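Local coordinates for protein O-succinylhomoserine sulfhydrylase (Mycobacterium tuberculosis, PDB 3NDN) that is a homotetramer that probably makes L-homocysteine from O-succinyl-L-homoserine and hydrogen sulfide, with pyridoxal 5'-phosphate, for methionine biosynthesis, at residues Met48-Gly53 and Met262-Ala267; Arg122-Arg127 and Glu160-Val165. All blocks are in the same frame, centred on the assembly; numbering follows the deposited sequence.

Contact 1: residues Met48-Gly53 and Met262-Ala267; sequences MYLTSG and MSAFNA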
loop_
_atom_site.group_PDB
_atom_site.type_symbol
_atom_site.label_atom_id
_atom_site.label_comp_id
_atom_site.label_asym_id
_atom_site.label_seq_id
_atom_site.Cartn_x
_atom_site.Cartn_y
_atom_site.Cartn_z
ATOM N N MET A 48 8.018 -0.444 -6.490
ATOM C CA MET A 48 7.245 -1.634 -6.032
ATOM C C MET A 48 6.531 -2.304 -7.210
ATOM O O MET A 48 5.624 -1.709 -7.789
ATOM C CB MET A 48 6.204 -1.208 -4.987
ATOM C CG MET A 48 5.508 -2.369 -4.253
ATOM S SD MET A 48 3.993 -1.845 -3.405
ATOM C CE MET A 48 4.650 -0.978 -1.979
ATOM N N TYR A 49 6.912 -3.551 -7.515
ATOM C CA TYR A 49 6.361 -4.307 -8.644
ATOM C C TYR A 49 5.318 -5.335 -8.192
ATOM O O TYR A 49 5.618 -6.529 -8.030
ATOM C CB TYR A 49 7.478 -4.951 -9.518
ATOM C CG TYR A 49 8.399 -3.931 -10.204
ATOM C CD1 TYR A 49 8.077 -3.411 -11.463
ATOM C CD2 TYR A 49 9.581 -3.494 -9.595
ATOM C CE1 TYR A 49 8.900 -2.453 -12.085
ATOM C CE2 TYR A 49 10.415 -2.536 -10.208
ATOM C CZ TYR A 49 10.067 -2.038 -11.469
ATOM O OH TYR A 49 10.855 -1.095 -12.117
ATOM N N LEU A 50 4.088 -4.854 -8.006
ATOM C CA LEU A 50 2.960 -5.725 -7.634
ATOM C C LEU A 50 2.465 -6.445 -8.885
ATOM O O LEU A 50 1.516 -6.008 -9.536
ATOM C CB LEU A 50 1.823 -4.935 -6.959
ATOM C CG LEU A 50 2.159 -4.237 -5.630
ATOM C CD1 LEU A 50 0.962 -3.493 -5.023
ATOM C CD2 LEU A 50 2.728 -5.244 -4.631
ATOM N N THR A 51 3.132 -7.559 -9.199
ATOM C CA THR A 51 2.772 -8.425 -10.310
ATOM C C THR A 51 3.076 -9.869 -9.889
ATOM O O THR A 51 4.093 -10.129 -9.196
ATOM C CB THR A 51 3.544 -8.059 -11.610
ATOM O OG1 THR A 51 2.928 -8.706 -12.727
ATOM C CG2 THR A 51 5.043 -8.483 -11.536
ATOM N N SER A 52 2.201 -10.799 -10.277
ATOM C CA SER A 52 2.515 -12.223 -10.103
ATOM C C SER A 52 3.274 -12.827 -11.303
ATOM O O SER A 52 4.118 -13.719 -11.111
ATOM C CB SER A 52 1.249 -13.044 -9.774
ATOM O OG SER A 52 0.255 -12.912 -10.792
ATOM N N GLY A 53 2.971 -12.347 -12.518
ATOM C CA GLY A 53 3.556 -12.868 -13.777
ATOM C C GLY A 53 4.335 -11.840 -14.586
ATOM O O GLY A 53 4.360 -10.655 -14.216
ATOM N N MET A 262 7.367 -14.367 0.232
ATOM C CA MET A 262 7.266 -12.972 0.683
ATOM C C MET A 262 6.476 -12.115 -0.326
ATOM O O MET A 262 6.675 -12.194 -1.556
ATOM C CB MET A 262 8.663 -12.364 0.974
ATOM C CG MET A 262 8.613 -10.893 1.425
ATOM S SD MET A 262 10.197 -10.086 1.734
ATOM C CE MET A 262 10.578 -10.646 3.399
ATOM N N SER A 263 5.552 -11.312 0.193
ATOM C CA SER A 263 4.776 -10.406 -0.641
ATOM C C SER A 263 5.672 -9.224 -1.083
ATOM O O SER A 263 6.466 -8.731 -0.302
ATOM C CB SER A 263 3.562 -9.904 0.132
ATOM O OG SER A 263 3.037 -8.734 -0.462
ATOM N N ALA A 264 5.559 -8.796 -2.337
ATOM C CA ALA A 264 6.305 -7.610 -2.806
ATOM C C ALA A 264 6.002 -6.322 -2.020
ATOM O O ALA A 264 6.875 -5.434 -1.921
ATOM C CB ALA A 264 6.085 -7.395 -4.345
ATOM N N PHE A 265 4.780 -6.192 -1.479
ATOM C CA PHE A 265 4.442 -5.030 -0.636
ATOM C C PHE A 265 5.279 -5.094 0.668
ATOM O O PHE A 265 5.929 -4.119 1.051
ATOM C CB PHE A 265 2.931 -4.956 -0.299
ATOM C CG PHE A 265 2.574 -3.832 0.647
ATOM C CD1 PHE A 265 2.299 -2.555 0.156
ATOM C CD2 PHE A 265 2.564 -4.036 2.039
ATOM C CE1 PHE A 265 1.988 -1.502 1.025
ATOM C CE2 PHE A 265 2.259 -3.012 2.905
ATOM C CZ PHE A 265 1.977 -1.725 2.410
ATOM N N ASN A 266 5.283 -6.255 1.316
ATOM C CA ASN A 266 6.067 -6.455 2.551
ATOM C C ASN A 266 7.571 -6.218 2.283
ATOM O O ASN A 266 8.269 -5.642 3.112
ATOM C CB ASN A 266 5.845 -7.867 3.140
ATOM C CG ASN A 266 4.440 -8.060 3.715
ATOM O OD1 ASN A 266 3.452 -7.495 3.214
ATOM N ND2 ASN A 266 4.343 -8.868 4.767
ATOM N N ALA A 267 8.043 -6.652 1.115
ATOM C CA ALA A 267 9.456 -6.503 0.725
ATOM C C ALA A 267 9.849 -5.016 0.665
ATOM O O ALA A 267 10.946 -4.641 1.085
ATOM C CB ALA A 267 9.718 -7.186 -0.644
#
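Met48 reaches from an irregular loop onto the first turn of helix 264-273, where Ala264 and Phe265 receive it. Its CB leaves the backbone toward the helix. With CG anti to the backbone N (chi1 -170°), the chain passes Ala264, with CG 4.1 Å from Ala264 O. The sulfur comes next, a Met-aromatic contact with SD 5.3 Å from the centroid of the Phe265 ring and oblique to it. A bend at chi3 (-75°) then carries the methyl CE to the ring atom Phe265 CD1 at 3.5 Å. Leu50, centre of an inverse gamma turn, enters by one branch: CD2 lies 4.0 Å from Ala264 CB and also nears the backbone N of Phe265. That N-H is already engaged, because Ser263 at the N-cap accepts it, Phe265 N to Ser263 OG being 3.2 Å. The Ala264 methyl also faces the carbonyl of Tyr49, CB to Tyr49 O being 3.8 Å; that oxygen is bonded by Asn80 ND2. Other subunits close in here: Met48 packs on Met48 of the second subunit, and Phe265 stacks with Phe265 of the third. Across the two segments the grip is therefore apolar and sulfur-aromatic, depending on shape and burial, while Phe265 N is satisfied by Ser263 and Tyr49 O by Asn80, not by the facing segment.

Contact 2: residues Arg122-Arg127 and Glu160-Val165; sequences RLVAAR and ERALSV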
loop_
_atom_site.group_PDB
_atom_site.type_symbol
_atom_site.label_atom_id
_atom_site.label_comp_id
_atom_site.label_asym_id
_atom_site.label_seq_id
_atom_site.Cartn_x
_atom_site.Cartn_y
_atom_site.Cartn_z
ATOM N N ARG A 122 19.734 -36.609 10.853
ATOM C CA ARG A 122 19.931 -36.380 12.298
ATOM C C ARG A 122 20.173 -34.895 12.634
ATOM O O ARG A 122 21.022 -34.254 12.010
ATOM C CB ARG A 122 21.120 -37.224 12.781
ATOM C CG ARG A 122 21.425 -37.174 14.288
ATOM C CD ARG A 122 22.457 -38.262 14.686
ATOM N NE ARG A 122 22.455 -38.518 16.132
ATOM C CZ ARG A 122 23.228 -37.887 17.010
ATOM N NH1 ARG A 122 24.095 -36.969 16.599
ATOM N NH2 ARG A 122 23.144 -38.186 18.303
ATOM N N LEU A 123 19.441 -34.386 13.633
ATOM C CA LEU A 123 19.558 -32.993 14.118
ATOM C C LEU A 123 19.969 -32.951 15.592
ATOM O O LEU A 123 19.431 -33.704 16.400
ATOM C CB LEU A 123 18.207 -32.246 13.930
ATOM C CG LEU A 123 17.906 -30.927 14.675
ATOM C CD1 LEU A 123 18.844 -29.806 14.237
ATOM C CD2 LEU A 123 16.446 -30.473 14.513
ATOM N N VAL A 124 20.930 -32.086 15.933
ATOM C CA VAL A 124 21.242 -31.784 17.339
ATOM C C VAL A 124 20.884 -30.319 17.656
ATOM O O VAL A 124 21.423 -29.396 17.046
ATOM C CB VAL A 124 22.726 -32.085 17.684
ATOM C CG1 VAL A 124 23.044 -31.703 19.125
ATOM C CG2 VAL A 124 23.039 -33.570 17.450
ATOM N N ALA A 125 19.992 -30.111 18.622
ATOM C CA ALA A 125 19.487 -28.759 18.903
ATOM C C ALA A 125 19.609 -28.408 20.371
ATOM O O ALA A 125 19.523 -29.294 21.211
ATOM C CB ALA A 125 18.026 -28.650 18.467
ATOM N N ALA A 126 19.809 -27.124 20.682
ATOM C CA ALA A 126 19.701 -26.627 22.067
ATOM C C ALA A 126 18.236 -26.679 22.510
ATOM O O ALA A 126 17.331 -26.576 21.678
ATOM C CB ALA A 126 20.238 -25.206 22.182
ATOM N N ARG A 127 18.009 -26.827 23.813
ATOM C CA ARG A 127 16.657 -26.987 24.370
ATOM C C ARG A 127 15.956 -25.645 24.599
ATOM O O ARG A 127 14.726 -25.568 24.523
ATOM C CB ARG A 127 16.693 -27.806 25.680
ATOM C CG ARG A 127 15.356 -28.474 26.032
ATOM C CD ARG A 127 15.450 -29.393 27.262
ATOM N NE ARG A 127 15.954 -30.737 26.953
ATOM C CZ ARG A 127 17.189 -31.170 27.221
ATOM N NH1 ARG A 127 18.086 -30.378 27.801
ATOM N NH2 ARG A 127 17.535 -32.411 26.903
ATOM N N GLU A 160 29.609 -32.111 22.942
ATOM C CA GLU A 160 30.633 -33.065 22.517
ATOM C C GLU A 160 30.069 -34.489 22.424
ATOM O O GLU A 160 30.275 -35.173 21.415
ATOM C CB GLU A 160 31.875 -32.993 23.419
ATOM C CG GLU A 160 33.033 -33.865 22.937
ATOM C CD GLU A 160 34.398 -33.343 23.369
ATOM O OE1 GLU A 160 34.472 -32.511 24.304
ATOM O OE2 GLU A 160 35.407 -33.772 22.764
ATOM N N ARG A 161 29.324 -34.909 23.446
ATOM C CA ARG A 161 28.709 -36.251 23.467
ATOM C C ARG A 161 27.669 -36.476 22.362
ATOM O O ARG A 161 27.659 -37.528 21.727
ATOM C CB ARG A 161 28.130 -36.585 24.851
ATOM C CG ARG A 161 29.210 -36.752 25.935
ATOM C CD ARG A 161 28.666 -37.351 27.238
ATOM N NE ARG A 161 27.735 -36.458 27.946
ATOM C CZ ARG A 161 28.093 -35.514 28.819
ATOM N NH1 ARG A 161 29.372 -35.302 29.110
ATOM N NH2 ARG A 161 27.165 -34.768 29.403
ATOM N N ALA A 162 26.800 -35.493 22.133
ATOM C CA ALA A 162 25.788 -35.591 21.068
ATOM C C ALA A 162 26.395 -35.597 19.670
ATOM O O ALA A 162 25.836 -36.213 18.759
ATOM C CB ALA A 162 24.759 -34.468 21.192
ATOM N N LEU A 163 27.527 -34.913 19.501
ATOM C CA LEU A 163 28.197 -34.808 18.198
ATOM C C LEU A 163 29.367 -35.807 17.999
ATOM O O LEU A 163 30.306 -35.541 17.240
ATOM C CB LEU A 163 28.657 -33.355 17.938
ATOM C CG LEU A 163 27.572 -32.272 17.724
ATOM C CD1 LEU A 163 28.173 -30.863 17.758
ATOM C CD2 LEU A 163 26.761 -32.484 16.432
ATOM N N SER A 164 29.303 -36.955 18.665
ATOM C CA SER A 164 30.359 -37.963 18.522
ATOM C C SER A 164 30.034 -39.012 17.440
ATOM O O SER A 164 30.798 -39.956 17.229
ATOM C CB SER A 164 30.670 -38.622 19.865
ATOM O OG SER A 164 29.565 -39.384 20.305
ATOM N N VAL A 165 28.900 -38.837 16.763
ATOM C CA VAL A 165 28.525 -39.650 15.591
ATOM C C VAL A 165 28.122 -38.719 14.430
ATOM O O VAL A 165 27.770 -37.568 14.686
ATOM C CB VAL A 165 27.369 -40.654 15.908
ATOM C CG1 VAL A 165 27.790 -41.679 16.974
ATOM C CG2 VAL A 165 26.086 -39.925 16.317
#
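Arg122 and Val124, on the same side of strand 122-126, reach the C-terminal end of helix 156-162. The guanidinium of Arg122 meets the carbonyl of Ala162 edge-on: NH1 gives a 2.9 Å bond to Ala162 O, with an N-H...O angle of 160°, and the oxygen lies almost in the guanidinium plane. NH2 of Arg122 adds a weak, more bent bond to the same oxygen. Over one face of the group sits a single methyl, Val165 CG2, 3.5 Å above the plane and over its centre; the two side chains cross at about a right angle. Deeper in, Val124 splits its branches between two neighbours, CG1 touching Ala162 CB at 3.9 Å and CG2 touching Leu163 CD2 at 4.0 Å.

An extended chain from CG to NE, with CG anti to the backbone N (chi1 -177°), gives Arg122 the span needed to reach the helix end. Thr167 OG1 is a second partner for NH1 and also bonds Val165 O, so it links the arginine to the segment supplying the covering methyl. On the helix side, Ser164 OG bonds Arg161 O at 3.0 Å, tying the turn back to the last helical residues. Behind the side chains, strand 122-126 is bonded to strands 147-151 and 169-173. A positive guanidinium at the Ala162 carbonyl, at the C-terminal end of the helix, probably also gains from the helix dipole. The arrangement is a helix packed on the parallel part of a mixed sheet, within the beta-alpha-beta crossover from strand 147-151 to strand 169-173 in the large domain of this PLP-dependent fold.

In the fold
The two contacts lie on opposite sides of the chain's centre, their own centres about 40 Å apart, and share no helix or strand. Along the sequence, contact 2 is nested within the long loop that contact 1 closes. Both are largely buried, but by different means. Contact 1 is a meeting place of subunits, and other copies of the protein help cover its loop and helix start. Contact 2 lies within one chain, joining a seven-stranded sheet to a helix, and no other chain of the assembly touches its segments. Accordingly, contact 1 is made by apolar side chains and a Met-aromatic contact, without a hydrogen bond between its segments, whereas contact 2 adds an arginine-to-carbonyl bond beside its buried valine and reaches the surface at Val165.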